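Long-range contact in toluene, o-xylene monooxygenase oxygenase subunit (Pseudomonas stutzeri, PDB 2INC), which probably forms part of a multicomponent monooxygenase that hydroxylates aromatic hydrocarbons such as toluene and o-xylene: residues Glu20-Thr32 against Gln137-Thr149. Residues are numbered along the deposited sequence; the frame is centred on the assembly and turned at random.
Sequences EYEVVSTNLHYFT and QIAPASTITNCAT
Ser142 meets Ser25, Leu28 and His29 where an N-terminal segment crosses the start of helix 142-172, in a largely helical chain of the ferritin-like hydroxylase family. Helix 20-25 runs at 102° to helix 142-149, whose N-cap is Ala141. Ser142 CB lies against Leu28 CB at 3.6 Å. Ser142 CB also sits over the face of the His29 ring, a CH-pi contact 4.3 Å from the ring centroid. Ser142 OG lies between its own backbone N and carbonyl carbon (chi1 60°). From there Ser142 OG donates to Ser25 O at 2.6 Å, tilted 27° from that carbonyl plane. Ser142 OG also accepts a hydrogen bond from Leu28 N at 3.0 Å. Two bonds thus grip this buried hydroxyl, which bridges Ser25, the last residue of helix 20-25, and Leu28 in the loop that follows. Replacing Ser142 with an alanine removes OG, which is likely to leave Ser25 O and Leu28 N without their shared mate and let the loop shift against the helix. Beside Ser142, Thr143 CG2 packs 3.5 Å from Tyr21 OH, and the two side chains cross at about a right angle. Tyr21 OH is hydrogen-bonded to Asp70 N, and Thr143 OG1 to Phe68 O. Farther along, Phe31 CZ, at the ring edge, lies 3.6 Å from Ala139 O. Water 5 joins the two backbones, accepting from His29 N and, at 2.8 Å, from Ser142 N.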
loop_
_atom_site.group_PDB
_atom_site.type_symbol
_atom_site.label_atom_id
_atom_site.label_comp_id
_atom_site.label_asym_id
_atom_site.label_seq_id
_atom_site.Cartn_x
_atom_site.Cartn_y
_atom_site.Cartn_z
ATOM N N GLU B 20 -7.637 7.681 15.534
ATOM C CA GLU B 20 -6.634 8.247 14.640
ATOM C C GLU B 20 -6.860 9.763 14.546
ATOM O O GLU B 20 -5.893 10.513 14.641
ATOM C CB GLU B 20 -6.741 7.602 13.255
ATOM C CG GLU B 20 -5.963 8.345 12.112
ATOM C CD GLU B 20 -6.278 7.771 10.729
ATOM O OE1 GLU B 20 -7.407 7.234 10.527
ATOM O OE2 GLU B 20 -5.428 7.879 9.823
ATOM N N TYR B 21 -8.133 10.195 14.441
ATOM C CA TYR B 21 -8.472 11.614 14.362
ATOM C C TYR B 21 -7.869 12.370 15.552
ATOM O O TYR B 21 -7.230 13.415 15.377
ATOM C CB TYR B 21 -9.975 11.876 14.198
ATOM C CG TYR B 21 -10.366 13.327 14.348
ATOM C CD1 TYR B 21 -10.077 14.261 13.345
ATOM C CD2 TYR B 21 -11.008 13.776 15.510
ATOM C CE1 TYR B 21 -10.450 15.583 13.493
ATOM C CE2 TYR B 21 -11.377 15.082 15.669
ATOM C CZ TYR B 21 -11.069 15.999 14.685
ATOM O OH TYR B 21 -11.444 17.301 14.855
ATOM N N GLU B 22 -8.137 11.897 16.769
ATOM C CA GLU B 22 -7.569 12.557 17.939
ATOM C C GLU B 22 -6.048 12.510 17.988
ATOM O O GLU B 22 -5.396 13.518 18.328
ATOM C CB GLU B 22 -8.174 11.982 19.210
ATOM C CG GLU B 22 -9.630 12.390 19.365
ATOM C CD GLU B 22 -10.315 11.639 20.492
ATOM O OE1 GLU B 22 -10.331 10.369 20.463
ATOM O OE2 GLU B 22 -10.847 12.334 21.393
ATOM N N VAL B 23 -5.474 11.371 17.621
ATOM C CA VAL B 23 -4.022 11.211 17.659
ATOM C C VAL B 23 -3.304 12.231 16.779
ATOM O O VAL B 23 -2.270 12.750 17.178
ATOM C CB VAL B 23 -3.601 9.794 17.206
ATOM C CG1 VAL B 23 -2.071 9.704 16.917
ATOM C CG2 VAL B 23 -4.040 8.778 18.274
ATOM N N VAL B 24 -3.838 12.503 15.593
ATOM C CA VAL B 24 -3.086 13.353 14.630
ATOM C C VAL B 24 -3.562 14.786 14.522
ATOM O O VAL B 24 -2.937 15.573 13.771
ATOM C CB VAL B 24 -3.093 12.739 13.212
ATOM C CG1 VAL B 24 -2.603 11.270 13.241
ATOM C CG2 VAL B 24 -4.526 12.756 12.621
ATOM N N SER B 25 -4.620 15.150 15.261
ATOM C CA SER B 25 -5.307 16.455 15.071
ATOM C C SER B 25 -5.308 17.394 16.251
ATOM O O SER B 25 -5.591 18.599 16.072
ATOM C CB SER B 25 -6.768 16.278 14.638
ATOM O OG SER B 25 -6.827 15.319 13.606
ATOM N N THR B 26 -5.074 16.861 17.459
ATOM C CA THR B 26 -5.361 17.645 18.648
ATOM C C THR B 26 -4.145 18.354 19.245
ATOM O O THR B 26 -3.040 17.796 19.292
ATOM C CB THR B 26 -6.042 16.776 19.750
ATOM O OG1 THR B 26 -5.222 15.629 20.005
ATOM C CG2 THR B 26 -7.370 16.270 19.242
ATOM N N ASN B 27 -4.377 19.580 19.709
ATOM C CA ASN B 27 -3.444 20.278 20.573
ATOM C C ASN B 27 -2.158 20.487 19.875
ATOM O O ASN B 27 -1.085 20.312 20.509
ATOM C CB ASN B 27 -3.209 19.503 21.882
ATOM C CG ASN B 27 -4.424 19.556 22.789
ATOM O OD1 ASN B 27 -4.352 20.030 23.912
ATOM N ND2 ASN B 27 -5.550 19.122 22.282
ATOM N N LEU B 28 -2.224 20.919 18.593
ATOM C CA LEU B 28 -0.991 21.053 17.792
ATOM C C LEU B 28 -0.451 22.473 17.649
ATOM O O LEU B 28 0.724 22.628 17.329
ATOM C CB LEU B 28 -1.187 20.453 16.348
ATOM C CG LEU B 28 -1.710 19.001 16.356
ATOM C CD1 LEU B 28 -2.003 18.525 15.014
ATOM C CD2 LEU B 28 -0.697 18.078 17.053
ATOM N N HIS B 29 -1.287 23.510 17.829
ATOM C CA HIS B 29 -0.786 24.877 17.745
ATOM C C HIS B 29 -0.023 25.134 19.021
ATOM O O HIS B 29 -0.482 24.759 20.111
ATOM C CB HIS B 29 -1.899 25.906 17.610
ATOM C CG HIS B 29 -2.580 25.854 16.278
ATOM N ND1 HIS B 29 -3.859 26.322 16.062
ATOM C CD2 HIS B 29 -2.131 25.421 15.080
ATOM C CE1 HIS B 29 -4.186 26.135 14.800
ATOM N NE2 HIS B 29 -3.148 25.607 14.174
ATOM N N TYR B 30 1.143 25.720 18.845
ATOM C CA TYR B 30 2.029 26.101 19.966
ATOM C C TYR B 30 2.041 27.632 20.124
ATOM O O TYR B 30 2.476 28.171 21.158
ATOM C CB TYR B 30 3.421 25.482 19.786
ATOM C CG TYR B 30 4.175 25.966 18.523
ATOM C CD1 TYR B 30 4.741 27.209 18.494
ATOM C CD2 TYR B 30 4.270 25.148 17.347
ATOM C CE1 TYR B 30 5.415 27.682 17.342
ATOM C CE2 TYR B 30 4.942 25.609 16.191
ATOM C CZ TYR B 30 5.520 26.853 16.189
ATOM O OH TYR B 30 6.239 27.351 15.079
ATOM N N PHE B 31 1.531 28.370 19.129
ATOM C CA PHE B 31 1.421 29.828 19.322
ATOM C C PHE B 31 0.511 30.220 20.448
ATOM O O PHE B 31 0.601 31.321 20.977
ATOM C CB PHE B 31 1.061 30.646 18.037
ATOM C CG PHE B 31 -0.369 30.566 17.610
ATOM C CD1 PHE B 31 -1.312 31.456 18.133
ATOM C CD2 PHE B 31 -0.796 29.600 16.698
ATOM C CE1 PHE B 31 -2.631 31.364 17.778
ATOM C CE2 PHE B 31 -2.122 29.552 16.312
ATOM C CZ PHE B 31 -3.026 30.437 16.861
ATOM N N THR B 32 -0.426 29.343 20.782
ATOM C CA THR B 32 -1.299 29.637 21.877
ATOM C C THR B 32 -0.658 29.344 23.274
ATOM O O THR B 32 -1.261 29.688 24.287
ATOM C CB THR B 32 -2.584 28.811 21.744
ATOM O OG1 THR B 32 -2.240 27.445 21.489
ATOM C CG2 THR B 32 -3.396 29.341 20.556
ATOM N N GLN B 137 -5.504 29.991 9.372
ATOM C CA GLN B 137 -4.258 30.469 9.946
ATOM C C GLN B 137 -4.476 31.308 11.234
ATOM O O GLN B 137 -3.526 31.562 11.983
ATOM C CB GLN B 137 -3.451 31.228 8.878
ATOM C CG GLN B 137 -4.050 32.520 8.440
ATOM C CD GLN B 137 -3.504 32.961 7.080
ATOM O OE1 GLN B 137 -3.959 32.522 5.995
ATOM N NE2 GLN B 137 -2.573 33.807 7.122
ATOM N N ILE B 138 -5.709 31.713 11.523
ATOM C CA ILE B 138 -5.969 32.525 12.744
ATOM C C ILE B 138 -6.842 31.770 13.782
ATOM O O ILE B 138 -7.005 32.258 14.910
ATOM C CB ILE B 138 -6.615 33.867 12.307
ATOM C CG1 ILE B 138 -6.521 35.012 13.339
ATOM C CG2 ILE B 138 -8.059 33.633 11.834
ATOM C CD1 ILE B 138 -5.075 35.459 13.727
ATOM N N ALA B 139 -7.376 30.605 13.437
ATOM C CA ALA B 139 -8.177 29.847 14.442
ATOM C C ALA B 139 -7.323 29.477 15.666
ATOM O O ALA B 139 -6.118 29.199 15.530
ATOM C CB ALA B 139 -8.766 28.558 13.840
ATOM N N PRO B 140 -7.950 29.434 16.877
ATOM C CA PRO B 140 -7.181 29.099 18.077
ATOM C C PRO B 140 -6.936 27.622 18.481
ATOM O O PRO B 140 -6.416 27.401 19.581
ATOM C CB PRO B 140 -7.988 29.781 19.184
ATOM C CG PRO B 140 -9.417 29.650 18.692
ATOM C CD PRO B 140 -9.367 29.740 17.203
ATOM N N ALA B 141 -7.314 26.633 17.679
ATOM C CA ALA B 141 -7.140 25.223 17.995
ATOM C C ALA B 141 -6.878 24.506 16.678
ATOM O O ALA B 141 -7.553 24.790 15.667
ATOM C CB ALA B 141 -8.361 24.669 18.581
ATOM N N SER B 142 -5.971 23.532 16.706
ATOM C CA SER B 142 -5.654 22.730 15.512
ATOM C C SER B 142 -6.846 21.967 14.931
ATOM O O SER B 142 -6.939 21.757 13.706
ATOM C CB SER B 142 -4.452 21.817 15.790
ATOM O OG SER B 142 -4.726 20.938 16.870
ATOM N N THR B 143 -7.789 21.561 15.759
ATOM C CA THR B 143 -8.950 20.848 15.236
ATOM C C THR B 143 -9.916 21.816 14.521
ATOM O O THR B 143 -10.583 21.406 13.575
ATOM C CB THR B 143 -9.754 20.105 16.323
ATOM O OG1 THR B 143 -9.953 21.009 17.421
ATOM C CG2 THR B 143 -9.011 18.838 16.780
ATOM N N ILE B 144 -9.939 23.090 14.921
ATOM C CA ILE B 144 -10.722 24.103 14.194
ATOM C C ILE B 144 -9.964 24.403 12.889
ATOM O O ILE B 144 -10.556 24.366 11.809
ATOM C CB ILE B 144 -10.870 25.391 14.988
ATOM C CG1 ILE B 144 -11.651 25.138 16.271
ATOM C CG2 ILE B 144 -11.629 26.462 14.180
ATOM C CD1 ILE B 144 -11.566 26.389 17.221
ATOM N N THR B 145 -8.673 24.695 12.986
ATOM C CA THR B 145 -7.840 24.850 11.773
ATOM C C THR B 145 -7.986 23.725 10.713
ATOM O O THR B 145 -8.107 24.019 9.509
ATOM C CB THR B 145 -6.345 25.014 12.131
ATOM O OG1 THR B 145 -6.163 26.286 12.721
ATOM C CG2 THR B 145 -5.484 24.881 10.858
ATOM N N ASN B 146 -7.996 22.456 11.127
ATOM C CA ASN B 146 -8.082 21.382 10.156
ATOM C C ASN B 146 -9.413 21.366 9.400
ATOM O O ASN B 146 -9.408 21.100 8.214
ATOM C CB ASN B 146 -7.832 20.031 10.780
ATOM C CG ASN B 146 -6.397 19.817 11.193
ATOM O OD1 ASN B 146 -6.085 18.777 11.762
ATOM N ND2 ASN B 146 -5.518 20.802 10.922
ATOM N N CYS B 147 -10.541 21.640 10.066
ATOM C CA CYS B 147 -11.808 21.773 9.340
ATOM C C CYS B 147 -11.678 22.839 8.221
ATOM O O CYS B 147 -12.200 22.628 7.141
ATOM C CB CYS B 147 -12.896 22.167 10.265
ATOM S SG CYS B 147 -13.245 20.805 11.351
ATOM N N ALA B 148 -11.048 23.974 8.527
ATOM C CA ALA B 148 -10.811 25.068 7.543
ATOM C C ALA B 148 -9.839 24.665 6.398
ATOM O O ALA B 148 -10.014 25.096 5.214
ATOM C CB ALA B 148 -10.308 26.394 8.297
ATOM N N THR B 149 -8.823 23.856 6.741
ATOM C CA THR B 149 -7.897 23.256 5.768
ATOM C C THR B 149 -8.673 22.459 4.730
ATOM O O THR B 149 -8.541 22.710 3.568
ATOM C CB THR B 149 -6.831 22.306 6.453
ATOM O OG1 THR B 149 -6.100 23.057 7.476
ATOM C CG2 THR B 149 -5.794 21.780 5.351
HETATM O O HOH W 1 -10.537 18.692 13.068
HETATM O O HOH W 2 -3.245 17.789 12.132
HETATM O O HOH W 3 -7.645 16.293 11.183
HETATM O O HOH W 4 -7.259 20.517 19.297
HETATM O O HOH W 5 -4.233 23.607 18.872
HETATM O O HOH W 6 -4.177 26.001 20.376
#